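Long-range contacts in transcription initiation factor IIB (Methanocaldococcus vulcanius, PDB 5O9I), which probably carries out protein splicing, as a mini-intein of the HINT fold that interrupts the archaeal transcription factor IIB: residues Val6-Pro11 with Glu166-Tyr171; Gly43-Ala48 with Ser73-Ser78; Lys51-Ile56 with Met67-Val72; Ile56-Asn61 with Ala180-Ala185; Glu79-Val84 with Ile110-Leu115. All blocks are in the same frame, centred on the assembly; numbering follows the deposited sequence.

Contact 1: residues Val6-Pro11 with Glu166-Tyr171; sequences VDYSEP and EPTNGY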
# COMPACT_ATOMS: atom_id res chain seq x y z
N VAL A 6 -6.12 -1.84 -2.36
CA VAL A 6 -5.19 -1.82 -3.46
C VAL A 6 -5.56 -2.88 -4.50
O VAL A 6 -6.13 -3.93 -4.19
CB VAL A 6 -3.71 -1.90 -2.96
CG1 VAL A 6 -3.62 -2.55 -1.60
CG2 VAL A 6 -2.75 -2.62 -3.93
N ASP A 7 -5.24 -2.59 -5.76
CA ASP A 7 -5.60 -3.48 -6.84
C ASP A 7 -4.84 -4.80 -6.81
O ASP A 7 -3.68 -4.85 -6.39
CB ASP A 7 -5.38 -2.79 -8.16
CG ASP A 7 -5.95 -3.60 -9.32
OD1 ASP A 7 -7.23 -3.68 -9.45
OD2 ASP A 7 -5.10 -4.17 -10.04
N TYR A 8 -5.52 -5.85 -7.28
CA TYR A 8 -4.95 -7.20 -7.45
C TYR A 8 -3.51 -7.18 -7.92
O TYR A 8 -2.65 -7.83 -7.33
CB TYR A 8 -5.77 -8.02 -8.48
CG TYR A 8 -5.25 -9.46 -8.65
CD1 TYR A 8 -4.33 -9.81 -9.65
CD2 TYR A 8 -5.66 -10.47 -7.77
CE1 TYR A 8 -3.84 -11.13 -9.76
CE2 TYR A 8 -5.18 -11.77 -7.87
CZ TYR A 8 -4.26 -12.10 -8.85
OH TYR A 8 -3.82 -13.40 -8.91
N SER A 9 -3.25 -6.42 -8.96
CA SER A 9 -2.00 -6.59 -9.71
C SER A 9 -0.81 -5.81 -9.17
O SER A 9 0.29 -6.10 -9.56
CB SER A 9 -2.21 -6.24 -11.18
OG SER A 9 -2.83 -4.97 -11.27
N GLU A 10 -1.01 -4.86 -8.25
CA GLU A 10 0.10 -4.05 -7.72
C GLU A 10 1.09 -4.95 -6.98
O GLU A 10 0.70 -5.83 -6.22
CB GLU A 10 -0.41 -3.00 -6.76
CG GLU A 10 -1.33 -1.95 -7.39
CD GLU A 10 -0.62 -1.08 -8.43
OE1 GLU A 10 0.64 -1.06 -8.45
OE2 GLU A 10 -1.35 -0.38 -9.20
N PRO A 11 2.40 -4.79 -7.27
CA PRO A 11 3.39 -5.63 -6.64
C PRO A 11 3.86 -5.11 -5.28
O PRO A 11 3.80 -3.89 -4.99
CB PRO A 11 4.53 -5.63 -7.66
CG PRO A 11 4.42 -4.32 -8.33
CD PRO A 11 2.98 -3.94 -8.34
N GLU A 166 -11.15 0.77 -13.85
CA GLU A 166 -11.76 -0.44 -13.34
C GLU A 166 -10.72 -1.36 -12.76
O GLU A 166 -9.58 -1.38 -13.20
CB GLU A 166 -12.57 -1.15 -14.45
CG GLU A 166 -11.78 -2.10 -15.38
CD GLU A 166 -12.53 -2.50 -16.64
OE1 GLU A 166 -13.79 -2.50 -16.62
OE2 GLU A 166 -11.84 -2.82 -17.63
N PRO A 167 -11.10 -2.15 -11.75
CA PRO A 167 -10.19 -3.08 -11.09
C PRO A 167 -9.93 -4.44 -11.72
O PRO A 167 -10.82 -5.28 -11.73
CB PRO A 167 -10.90 -3.37 -9.80
CG PRO A 167 -12.32 -3.16 -10.12
CD PRO A 167 -12.28 -1.93 -10.93
N THR A 168 -8.67 -4.67 -12.06
CA THR A 168 -8.17 -5.97 -12.49
C THR A 168 -8.50 -6.98 -11.35
O THR A 168 -8.33 -6.62 -10.18
CB THR A 168 -6.64 -5.90 -12.78
OG1 THR A 168 -5.90 -6.56 -11.74
CG2 THR A 168 -6.08 -4.46 -12.98
N ASN A 169 -8.96 -8.19 -11.67
CA ASN A 169 -9.68 -9.04 -10.74
C ASN A 169 -10.49 -8.13 -9.84
O ASN A 169 -9.99 -7.78 -8.79
CB ASN A 169 -8.76 -10.04 -9.98
CG ASN A 169 -9.47 -10.76 -8.81
OD1 ASN A 169 -10.81 -11.07 -8.97
ND2 ASN A 169 -8.69 -10.89 -7.59
N GLY A 170 -11.70 -7.74 -10.25
CA GLY A 170 -12.59 -6.92 -9.41
C GLY A 170 -12.57 -7.15 -7.90
O GLY A 170 -13.52 -7.59 -7.31
N TYR A 171 -11.44 -6.88 -7.28
CA TYR A 171 -11.19 -7.15 -5.87
C TYR A 171 -10.10 -6.18 -5.52
O TYR A 171 -9.14 -6.05 -6.28
CB TYR A 171 -10.63 -8.57 -5.62
CG TYR A 171 -11.56 -9.61 -5.02
CD1 TYR A 171 -11.06 -10.84 -4.64
CD2 TYR A 171 -12.93 -9.39 -4.79
CE1 TYR A 171 -11.87 -11.82 -4.09
CE2 TYR A 171 -13.74 -10.37 -4.23
CZ TYR A 171 -13.20 -11.58 -3.85
OH TYR A 171 -14.04 -12.57 -3.33
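An Asx turn at D7 carries this contact, and T168 meets it from the loop between strands 154-162 and 171-176. T168 OG1 donates to D7 OD2 at 3.0 Å. It arrives on the syn side, 16° out of the carboxylate plane. S9 closes the turn on the same oxygen. S9 OG reaches D7 OD2 at 2.7 Å, nearly along the C-O axis, and S9 N binds it at 3.1 Å from above the plane. Three donors thus grip one oxygen and limit rotation of the carboxylate. The D7 carboxylate reaches T168 because CG stands anti to the backbone N (chi1 -171°). The side chains of D7 and T168 cross at about a right angle. The other oxygen, D7 OD1, lies 3.4 Å from P167 CA.

Y8 covers the next part of the loop. Y8 CB rests 3.4 Å from T168 O. N169 ND2 comes within 3.1 Å of Y8 CD2, with the amide turned steeply against the ring (planes 79° apart). Y8 also packs on E27 and D30 of helix 25-34. Both D7 and T168 touch R92. The Asx turn lies within the type I beta turn D7-E10, at the start of an intein of the HINT fold.

Contact 2: residues Gly43-Ala48 with Ser73-Ser78; sequences GILEIA and SRHPVS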
# COMPACT_ATOMS: atom_id res chain seq x y z
N GLY A 43 -19.19 -9.70 5.84
CA GLY A 43 -19.51 -8.48 5.15
C GLY A 43 -19.27 -8.60 3.65
O GLY A 43 -19.43 -9.65 3.01
N ILE A 44 -18.78 -7.51 3.10
CA ILE A 44 -18.18 -7.50 1.76
C ILE A 44 -16.63 -7.47 1.85
O ILE A 44 -15.96 -7.20 0.86
CB ILE A 44 -18.80 -6.40 0.85
CG1 ILE A 44 -18.73 -5.00 1.53
CG2 ILE A 44 -20.19 -6.85 0.40
CD1 ILE A 44 -20.01 -4.42 2.12
N LEU A 45 -16.08 -7.76 3.05
CA LEU A 45 -14.68 -8.03 3.23
C LEU A 45 -14.49 -9.43 3.80
O LEU A 45 -15.05 -9.77 4.83
CB LEU A 45 -14.01 -7.03 4.17
CG LEU A 45 -13.29 -5.86 3.47
CD1 LEU A 45 -14.30 -4.77 3.11
CD2 LEU A 45 -12.11 -5.28 4.25
N GLU A 46 -13.62 -10.20 3.14
CA GLU A 46 -13.05 -11.42 3.68
C GLU A 46 -11.69 -11.16 4.32
O GLU A 46 -10.89 -10.46 3.75
CB GLU A 46 -12.84 -12.38 2.57
CG GLU A 46 -14.08 -12.88 1.91
CD GLU A 46 -13.68 -13.81 0.79
OE1 GLU A 46 -13.54 -15.02 1.05
OE2 GLU A 46 -13.41 -13.26 -0.30
N ILE A 47 -11.48 -11.71 5.51
CA ILE A 47 -10.27 -11.50 6.30
C ILE A 47 -9.65 -12.82 6.73
O ILE A 47 -10.37 -13.76 7.10
CB ILE A 47 -10.58 -10.69 7.56
CG1 ILE A 47 -11.04 -9.30 7.16
CG2 ILE A 47 -9.39 -10.59 8.49
CD1 ILE A 47 -12.54 -9.17 7.22
N ALA A 48 -8.33 -12.88 6.71
CA ALA A 48 -7.61 -14.08 7.14
C ALA A 48 -6.31 -13.74 7.81
O ALA A 48 -5.62 -12.80 7.44
CB ALA A 48 -7.36 -15.03 5.97
N SER A 73 -6.80 -9.00 3.82
CA SER A 73 -8.20 -8.80 3.53
C SER A 73 -8.40 -8.52 2.06
O SER A 73 -7.47 -8.10 1.39
CB SER A 73 -8.78 -7.63 4.35
OG SER A 73 -8.22 -6.34 4.02
N ARG A 74 -9.60 -8.79 1.56
CA ARG A 74 -10.04 -8.35 0.25
C ARG A 74 -11.54 -8.06 0.20
O ARG A 74 -12.29 -8.54 1.01
CB ARG A 74 -9.71 -9.42 -0.77
CG ARG A 74 -10.60 -10.65 -0.70
CD ARG A 74 -10.06 -11.76 -1.57
NE ARG A 74 -10.83 -12.99 -1.40
CZ ARG A 74 -10.64 -14.13 -2.06
NH1 ARG A 74 -9.71 -14.24 -2.98
NH2 ARG A 74 -11.37 -15.18 -1.78
N HIS A 75 -11.94 -7.30 -0.80
CA HIS A 75 -13.32 -6.96 -0.99
C HIS A 75 -13.61 -6.61 -2.41
O HIS A 75 -12.79 -5.92 -3.02
CB HIS A 75 -13.87 -5.89 -0.02
CG HIS A 75 -13.26 -4.52 -0.08
ND1 HIS A 75 -12.11 -4.19 0.61
CD2 HIS A 75 -13.75 -3.36 -0.57
CE1 HIS A 75 -11.86 -2.90 0.47
NE2 HIS A 75 -12.84 -2.37 -0.24
N PRO A 76 -14.74 -7.12 -2.95
CA PRO A 76 -15.20 -6.70 -4.29
C PRO A 76 -15.38 -5.18 -4.39
O PRO A 76 -15.67 -4.50 -3.39
CB PRO A 76 -16.55 -7.42 -4.47
CG PRO A 76 -16.62 -8.47 -3.40
CD PRO A 76 -15.62 -8.14 -2.34
N VAL A 77 -15.17 -4.67 -5.59
CA VAL A 77 -15.05 -3.25 -5.79
C VAL A 77 -15.30 -2.98 -7.25
O VAL A 77 -14.94 -3.81 -8.10
CB VAL A 77 -13.63 -2.81 -5.38
CG1 VAL A 77 -12.58 -3.22 -6.43
CG2 VAL A 77 -13.56 -1.33 -5.04
N SER A 78 -15.94 -1.85 -7.55
CA SER A 78 -16.34 -1.48 -8.92
C SER A 78 -15.41 -0.44 -9.53
O SER A 78 -15.20 -0.44 -10.76
CB SER A 78 -17.79 -0.98 -8.95
OG SER A 78 -17.93 0.39 -8.55
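E46 and R74 pair across antiparallel neighbours, edge strand 46-49 and inner strand 71-76. The backbone bonds come first. E46 N donates to R74 O, and R74 N to E46 O, both at 3.0 Å, so this is a hydrogen-bonded pair. I47 and S73 form the next, non-hydrogen-bonded pair. Two CA-H...O contacts add to the ladder: L45 CA to R74 O at 3.3 Å and S73 CA to E46 O at 3.2 Å.

The charged contact repeats the E46-R74 pairing. Their side chains run side by side in the same direction. R74 NE binds E46 OE2 at 2.8 Å from above the carboxylate plane, 48° out of it. R74 NH2 adds a weak bond to the same oxygen. R74 NH1 makes a second salt bridge, to D30, and Y171 packs against both E46 and R74.

L45 packs on the H75 ring. L45 CD1 sits over one face of the imidazole, 3.4 Å from H75 CG. A chi1 of 63° brings the H75 ring alongside L45. I47 CG1 lies 4.0 Å from S73 CB. A hydrogen-bonded pair followed by a non-hydrogen-bonded pair is the pattern of an antiparallel sheet, with the salt bridge added on the E46-R74 face.

Contact 3: residues Lys51-Ile56 with Met67-Val72; sequences KDVEVI and MPVSEV
M67 faces V55 in the hairpin of strands 53-58 and 64-68. The two residues form an antiparallel hydrogen-bonded pair. M67 N donates to V55 O at 2.7 Å, and V55 N returns a bond to M67 O at 2.8 Å. M67 and V55 put their side chains on the same side of the sheet.

P68 comes next, in a non-hydrogen-bonded pair with E54. Its ring nitrogen has no hydrogen to give, which suits this position. The E54 side chain passes beside the proline backbone, with CG 3.7 Å from P68 CA. There CG is anti to the carbonyl carbon (chi1 -62°), and the chain then runs on extended. The E54 carboxylate has a long, weak ion pair with K15 of strand 11-16.

V69 makes the last backbone bond between the segments. Its N donates to V53 O at 3.0 Å in a nearly straight bond (169°). Its CB is directed toward residues 51-56. V69 CG2 touches V55 CB at 3.9 Å and lies 4.3 Å from V53 CG1, so one methyl bridges two valines. V69 also packs on C50, and V55 on I14 and F183. Beyond V69 the chain leaves the hairpin, and S70 bonds through its backbone to C50 and T176. The pattern is typical of a beta hairpin after which the chain crosses to a second sheet, as strand 71-76, in the HINT fold.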
# COMPACT_ATOMS: atom_id res chain seq x y z
N LYS A 51 0.91 -15.59 8.59
CA LYS A 51 2.08 -15.88 9.42
C LYS A 51 3.28 -15.96 8.50
O LYS A 51 3.12 -16.20 7.31
CB LYS A 51 1.83 -17.24 10.07
CG LYS A 51 2.80 -17.72 11.17
CD LYS A 51 2.80 -19.24 11.28
CE LYS A 51 2.15 -19.76 12.57
NZ LYS A 51 1.82 -21.21 12.46
N ASP A 52 4.47 -15.87 9.07
CA ASP A 52 5.71 -16.06 8.30
C ASP A 52 5.91 -15.00 7.16
O ASP A 52 6.62 -15.26 6.20
CB ASP A 52 5.80 -17.51 7.71
CG ASP A 52 5.66 -18.62 8.77
OD1 ASP A 52 5.87 -18.34 9.97
OD2 ASP A 52 5.33 -19.78 8.39
N VAL A 53 5.26 -13.84 7.23
CA VAL A 53 5.22 -12.92 6.12
C VAL A 53 5.45 -11.49 6.60
O VAL A 53 4.83 -11.04 7.55
CB VAL A 53 3.87 -13.01 5.38
CG1 VAL A 53 3.68 -11.81 4.42
CG2 VAL A 53 3.78 -14.32 4.62
N GLU A 54 6.33 -10.77 5.94
CA GLU A 54 6.64 -9.42 6.32
C GLU A 54 6.70 -8.52 5.15
O GLU A 54 6.99 -8.95 4.05
CB GLU A 54 7.98 -9.35 6.99
CG GLU A 54 8.06 -10.14 8.27
CD GLU A 54 9.43 -10.09 8.85
OE1 GLU A 54 10.29 -10.85 8.35
OE2 GLU A 54 9.65 -9.30 9.78
N VAL A 55 6.52 -7.23 5.43
CA VAL A 55 6.42 -6.23 4.43
C VAL A 55 7.28 -5.04 4.84
O VAL A 55 7.58 -4.88 6.00
CB VAL A 55 4.92 -5.94 4.27
CG1 VAL A 55 4.46 -4.61 4.80
CG2 VAL A 55 4.48 -6.23 2.85
N ILE A 56 7.66 -4.23 3.89
CA ILE A 56 8.42 -3.02 4.18
C ILE A 56 7.52 -1.85 4.60
O ILE A 56 6.58 -1.48 3.89
CB ILE A 56 9.28 -2.60 2.94
CG1 ILE A 56 10.23 -3.73 2.55
CG2 ILE A 56 10.17 -1.44 3.26
CD1 ILE A 56 10.52 -3.70 1.07
N MET A 67 8.63 -5.72 8.37
CA MET A 67 7.78 -5.88 9.54
C MET A 67 6.65 -6.90 9.31
O MET A 67 6.05 -6.96 8.21
CB MET A 67 7.10 -4.57 9.82
CG MET A 67 8.05 -3.45 10.10
SD MET A 67 8.19 -3.54 11.86
CE MET A 67 7.80 -1.82 12.09
N PRO A 68 6.27 -7.63 10.38
CA PRO A 68 5.26 -8.70 10.19
C PRO A 68 3.89 -8.17 9.80
O PRO A 68 3.50 -7.09 10.23
CB PRO A 68 5.20 -9.40 11.54
CG PRO A 68 6.24 -8.84 12.36
CD PRO A 68 6.50 -7.42 11.81
N VAL A 69 3.21 -8.94 8.97
CA VAL A 69 1.82 -8.71 8.63
C VAL A 69 1.01 -9.67 9.47
O VAL A 69 1.25 -10.87 9.42
CB VAL A 69 1.55 -9.04 7.15
CG1 VAL A 69 0.06 -8.89 6.83
CG2 VAL A 69 2.35 -8.12 6.24
N SER A 70 0.05 -9.16 10.21
CA SER A 70 -0.79 -10.00 11.06
C SER A 70 -1.90 -10.66 10.29
O SER A 70 -2.16 -11.87 10.45
CB SER A 70 -1.39 -9.13 12.17
OG SER A 70 -1.91 -7.93 11.60
N GLU A 71 -2.58 -9.86 9.47
CA GLU A 71 -3.70 -10.37 8.64
C GLU A 71 -3.90 -9.63 7.31
O GLU A 71 -3.45 -8.51 7.13
CB GLU A 71 -5.03 -10.34 9.42
CG GLU A 71 -5.17 -9.16 10.37
CD GLU A 71 -6.57 -8.63 10.49
OE1 GLU A 71 -7.48 -9.46 10.64
OE2 GLU A 71 -6.75 -7.39 10.42
N VAL A 72 -4.61 -10.28 6.40
CA VAL A 72 -4.86 -9.78 5.06
C VAL A 72 -6.35 -9.78 4.81
O VAL A 72 -7.06 -10.47 5.48
CB VAL A 72 -4.15 -10.64 3.99
CG1 VAL A 72 -2.64 -10.52 4.15
CG2 VAL A 72 -4.59 -12.12 4.01

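Contact 4: residues Ile56-Asn61 with Ala180-Ala185; sequences IAFDSN and AENFIA
I56 gives its carbonyl to the strand 182-185. I184 N donates to I56 O at 3.2 Å, nearly along the C=O direction, though the N-H is bent. F183 CA adds a CA-H...O contact to the same oxygen. The side chains of I56 and I184 meet through methyl groups, I56 CG2 to I184 CD1 at 3.9 Å.

A57 has a small side chain, and two neighbours close in on it. Its CB lies 3.3 Å from N182 OD1 and 4.0 Å from A180 CB.

F58 is held by the N182 amide at two backbone atoms. F58 N donates to N182 OD1 at 2.8 Å, and N182 ND2 donates to F58 O at 3.0 Å. Both acceptors are met in their carbonyl plane, on a lone pair. The side chain thus stands in for a neighbouring strand residue, using its carbonyl and its N-H together. The same amide stacks on the F58 ring, with planes 13° apart and ND2 3.3 Å above the ring plane, over its centre. A chi1 of 74° turns the ring back to receive it.

Around this site, F58 meets F100 and F154 edge to face and packs on V191. I56 lies against I13 of strand 11-16 and F64 and F66 of strand 64-68, while F183 packs on L192 of strand 190-193. Residues 56-58 run across strand 182-185, their directions 129° apart.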
# COMPACT_ATOMS: atom_id res chain seq x y z
N ILE A 56 7.66 -4.23 3.89
CA ILE A 56 8.42 -3.02 4.18
C ILE A 56 7.52 -1.85 4.60
O ILE A 56 6.58 -1.48 3.89
CB ILE A 56 9.28 -2.60 2.94
CG1 ILE A 56 10.23 -3.73 2.55
CG2 ILE A 56 10.17 -1.44 3.26
CD1 ILE A 56 10.52 -3.70 1.07
N ALA A 57 7.85 -1.30 5.78
CA ALA A 57 7.11 -0.20 6.40
C ALA A 57 8.09 0.74 6.99
O ALA A 57 9.17 0.35 7.35
CB ALA A 57 6.25 -0.71 7.50
N PHE A 58 7.71 2.01 7.09
CA PHE A 58 8.60 2.95 7.72
C PHE A 58 8.35 3.05 9.18
O PHE A 58 7.22 2.92 9.63
CB PHE A 58 8.48 4.30 7.07
CG PHE A 58 7.23 5.06 7.40
CD1 PHE A 58 7.12 5.80 8.63
CD2 PHE A 58 6.23 5.19 6.49
CE1 PHE A 58 6.00 6.52 8.93
CE2 PHE A 58 5.15 5.98 6.75
CZ PHE A 58 5.01 6.61 8.00
N ASP A 59 9.41 3.35 9.90
CA ASP A 59 9.46 3.40 11.33
C ASP A 59 9.36 4.86 11.75
O ASP A 59 9.19 5.76 10.94
CB ASP A 59 10.72 2.65 11.84
CG ASP A 59 12.06 3.38 11.55
OD1 ASP A 59 12.08 4.57 11.17
OD2 ASP A 59 13.18 2.83 11.80
N SER A 60 9.48 5.11 13.05
CA SER A 60 9.26 6.44 13.58
C SER A 60 10.37 7.46 13.21
O SER A 60 10.12 8.68 13.25
CB SER A 60 9.14 6.34 15.09
OG SER A 60 10.36 5.90 15.65
N ASN A 61 11.56 6.96 12.86
CA ASN A 61 12.57 7.75 12.12
C ASN A 61 12.40 7.88 10.61
O ASN A 61 13.25 8.48 9.96
CB ASN A 61 13.93 7.17 12.38
CG ASN A 61 14.30 7.30 13.82
OD1 ASN A 61 14.10 8.36 14.40
ND2 ASN A 61 14.85 6.27 14.38
N ALA A 180 3.13 -0.00 13.02
CA ALA A 180 3.56 0.80 11.87
C ALA A 180 2.40 1.37 11.11
O ALA A 180 2.44 2.52 10.68
CB ALA A 180 4.41 -0.04 10.96
N GLU A 181 1.40 0.55 10.85
CA GLU A 181 0.20 1.02 10.15
C GLU A 181 0.47 1.60 8.77
O GLU A 181 -0.35 2.36 8.22
CB GLU A 181 -0.57 2.04 11.01
CG GLU A 181 -1.41 1.42 12.12
CD GLU A 181 -0.61 0.81 13.26
OE1 GLU A 181 -1.06 -0.28 13.73
OE2 GLU A 181 0.43 1.41 13.68
N ASN A 182 1.61 1.24 8.18
CA ASN A 182 1.89 1.58 6.80
C ASN A 182 2.61 0.44 6.09
O ASN A 182 3.06 -0.52 6.69
CB ASN A 182 2.72 2.88 6.76
CG ASN A 182 4.15 2.65 7.18
OD1 ASN A 182 4.95 2.10 6.41
ND2 ASN A 182 4.48 3.03 8.41
N PHE A 183 2.72 0.58 4.78
CA PHE A 183 3.57 -0.27 3.98
C PHE A 183 3.62 0.27 2.58
O PHE A 183 2.85 1.11 2.19
CB PHE A 183 3.04 -1.67 3.92
CG PHE A 183 1.75 -1.78 3.16
CD1 PHE A 183 0.54 -1.49 3.77
CD2 PHE A 183 1.74 -2.20 1.84
CE1 PHE A 183 -0.67 -1.59 3.10
CE2 PHE A 183 0.53 -2.30 1.14
CZ PHE A 183 -0.69 -1.99 1.77
N ILE A 184 4.52 -0.26 1.80
CA ILE A 184 4.66 0.27 0.47
C ILE A 184 4.27 -0.75 -0.52
O ILE A 184 4.37 -1.96 -0.28
CB ILE A 184 6.08 0.76 0.20
CG1 ILE A 184 7.01 -0.43 0.05
CG2 ILE A 184 6.52 1.68 1.36
CD1 ILE A 184 8.41 -0.08 0.08
N ALA A 185 3.84 -0.24 -1.64
CA ALA A 185 3.41 -1.11 -2.73
C ALA A 185 3.48 -0.29 -4.02
O ALA A 185 3.55 0.94 -3.97
CB ALA A 185 1.99 -1.60 -2.46

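Contact 5: residues Glu79-Val84 with Ile110-Leu115; sequences EMFEIV and IRVDDL
V112 presents the main bump, and F81 meets it from strand 81-85. V112 stands at the start of the type I turn V112-L115, just after strand 106-111. Its CB is directed toward strand 81-85, and the V112 CG1 methyl lies 3.4 Å from F81 CD2. It comes to the edge of the phenyl ring, near the ring plane, and not over a face. The two side chains run antiparallel, each passing the other's flank. The F81 ring reaches the turn with CG anti to the carbonyl carbon (chi1 -60°).

The next stretch of ring edge meets D113. Its CB is 3.9 Å from F81 CE2, and D113 CA lies in the ring plane at 4.0 Å from the same atom. The ring rim therefore fits along the two successive residues V112 and D113.

I83 supplies a second bump, two residues along the strand. Its terminal methyl, CD1, rests in the shallow dip between V112 CG1 and L115 CD1. I83 CD1 is 3.8 Å from L115 CD1 and 4.2 Å from V112 CG1. V112 CG1 is itself shared between F81 and I83. The turn that spaces V112 and L115 is closed by L115 N to V112 O at 2.7 Å. Neighbours widen the apolar patch: I83 and L115 both touch I159, and V112 touches V99.

Charge stays on the outer side of the turn, where R111, D113 and D114 form a salt-bridge network. Across the two segments the contact is carbon on carbon. This suggests that hydrophobic burial is the main attraction, with little to fix direction except fit.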
# COMPACT_ATOMS: atom_id res chain seq x y z
N GLU A 79 -14.86 0.42 -8.68
CA GLU A 79 -13.97 1.48 -9.11
C GLU A 79 -12.55 1.33 -8.53
O GLU A 79 -12.31 0.51 -7.67
CB GLU A 79 -14.59 2.84 -8.75
CG GLU A 79 -15.72 3.23 -9.69
CD GLU A 79 -15.88 4.73 -9.86
OE1 GLU A 79 -15.79 5.47 -8.84
OE2 GLU A 79 -16.11 5.16 -11.03
N MET A 80 -11.62 2.11 -9.09
CA MET A 80 -10.23 2.23 -8.62
C MET A 80 -9.66 3.52 -9.21
O MET A 80 -10.00 3.87 -10.34
CB MET A 80 -9.41 1.02 -9.08
CG MET A 80 -8.19 0.68 -8.22
SD MET A 80 -8.37 -0.75 -7.14
CE MET A 80 -9.10 -0.01 -5.66
N PHE A 81 -8.82 4.24 -8.46
CA PHE A 81 -8.10 5.42 -8.98
C PHE A 81 -6.69 5.02 -9.37
O PHE A 81 -6.04 4.26 -8.67
CB PHE A 81 -8.01 6.55 -7.95
CG PHE A 81 -9.34 7.09 -7.45
CD1 PHE A 81 -10.57 6.70 -7.99
CD2 PHE A 81 -9.36 8.01 -6.41
CE1 PHE A 81 -11.77 7.22 -7.49
CE2 PHE A 81 -10.54 8.56 -5.92
CZ PHE A 81 -11.75 8.15 -6.44
N GLU A 82 -6.22 5.50 -10.51
CA GLU A 82 -4.81 5.42 -10.84
C GLU A 82 -4.19 6.76 -10.53
O GLU A 82 -4.72 7.79 -10.91
CB GLU A 82 -4.61 5.07 -12.30
CG GLU A 82 -3.16 4.73 -12.61
CD GLU A 82 -2.94 4.30 -14.03
OE1 GLU A 82 -3.47 4.96 -14.95
OE2 GLU A 82 -2.22 3.28 -14.20
N ILE A 83 -3.07 6.76 -9.82
CA ILE A 83 -2.34 7.99 -9.54
C ILE A 83 -1.03 7.92 -10.28
O ILE A 83 -0.32 6.91 -10.16
CB ILE A 83 -2.06 8.17 -8.07
CG1 ILE A 83 -3.34 7.95 -7.29
CG2 ILE A 83 -1.48 9.57 -7.84
CD1 ILE A 83 -3.26 8.23 -5.80
N VAL A 84 -0.74 8.99 -11.02
CA VAL A 84 0.54 9.17 -11.69
C VAL A 84 1.28 10.36 -11.08
O VAL A 84 0.66 11.43 -10.83
CB VAL A 84 0.35 9.48 -13.18
CG1 VAL A 84 1.67 9.31 -13.91
CG2 VAL A 84 -0.73 8.57 -13.76
N ILE A 110 -3.28 11.32 4.00
CA ILE A 110 -4.20 12.09 3.28
C ILE A 110 -4.97 11.07 2.47
O ILE A 110 -4.41 10.16 1.87
CB ILE A 110 -3.48 13.12 2.39
CG1 ILE A 110 -4.41 14.31 2.08
CG2 ILE A 110 -2.85 12.49 1.14
CD1 ILE A 110 -4.51 15.26 3.29
N ARG A 111 -6.27 11.28 2.44
CA ARG A 111 -7.13 10.32 1.80
C ARG A 111 -7.12 10.64 0.34
O ARG A 111 -6.85 11.78 -0.05
CB ARG A 111 -8.52 10.13 2.40
CG ARG A 111 -8.96 11.11 3.45
CD ARG A 111 -10.22 10.63 4.16
NE ARG A 111 -11.09 9.73 3.39
CZ ARG A 111 -11.89 10.09 2.39
NH1 ARG A 111 -11.91 11.34 1.92
NH2 ARG A 111 -12.65 9.19 1.80
N VAL A 112 -7.36 9.63 -0.46
CA VAL A 112 -7.06 9.73 -1.86
C VAL A 112 -8.07 10.61 -2.59
O VAL A 112 -7.66 11.47 -3.36
CB VAL A 112 -6.95 8.33 -2.48
CG1 VAL A 112 -7.01 8.38 -3.99
CG2 VAL A 112 -5.65 7.68 -2.05
N ASP A 113 -9.36 10.42 -2.35
CA ASP A 113 -10.37 11.26 -3.02
C ASP A 113 -10.28 12.76 -2.65
O ASP A 113 -10.79 13.60 -3.39
CB ASP A 113 -11.81 10.69 -2.88
CG ASP A 113 -12.14 10.20 -1.46
OD1 ASP A 113 -11.58 10.73 -0.45
OD2 ASP A 113 -12.95 9.26 -1.37
N ASP A 114 -9.61 13.07 -1.53
CA ASP A 114 -9.18 14.44 -1.23
C ASP A 114 -7.90 14.91 -1.93
O ASP A 114 -7.43 16.02 -1.66
CB ASP A 114 -8.98 14.59 0.28
CG ASP A 114 -10.28 14.52 1.03
OD1 ASP A 114 -11.14 15.39 0.81
OD2 ASP A 114 -10.42 13.62 1.87
N LEU A 115 -7.32 14.12 -2.82
CA LEU A 115 -6.10 14.56 -3.47
C LEU A 115 -6.46 15.45 -4.61
O LEU A 115 -7.61 15.50 -5.04
CB LEU A 115 -5.24 13.39 -3.98
CG LEU A 115 -4.43 12.53 -2.99
CD1 LEU A 115 -3.83 11.38 -3.75
CD2 LEU A 115 -3.33 13.34 -2.34

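How the contacts relate
Contacts 1 and 2 join at Y171, whose OH lies 3.2 Å from E46 OE2, a probable hydrogen bond. Both reach one four-stranded sheet. Strand 71-76 runs on from contact 3 into contact 2, and A48 O lies 2.9 Å from V72 N, a probable hydrogen bond. Contacts 3 and 4 share I56, with centres about 12 Å apart, and V55 CG1 packs on F183 CB at 3.4 Å. Contact 4 returns to contact 1 through P11 O and A185 CB. Contact 5 is about 25 Å from contact 3, centre to centre, yet touches contact 1 through M80 SD, 3.8 Å from D7 CB.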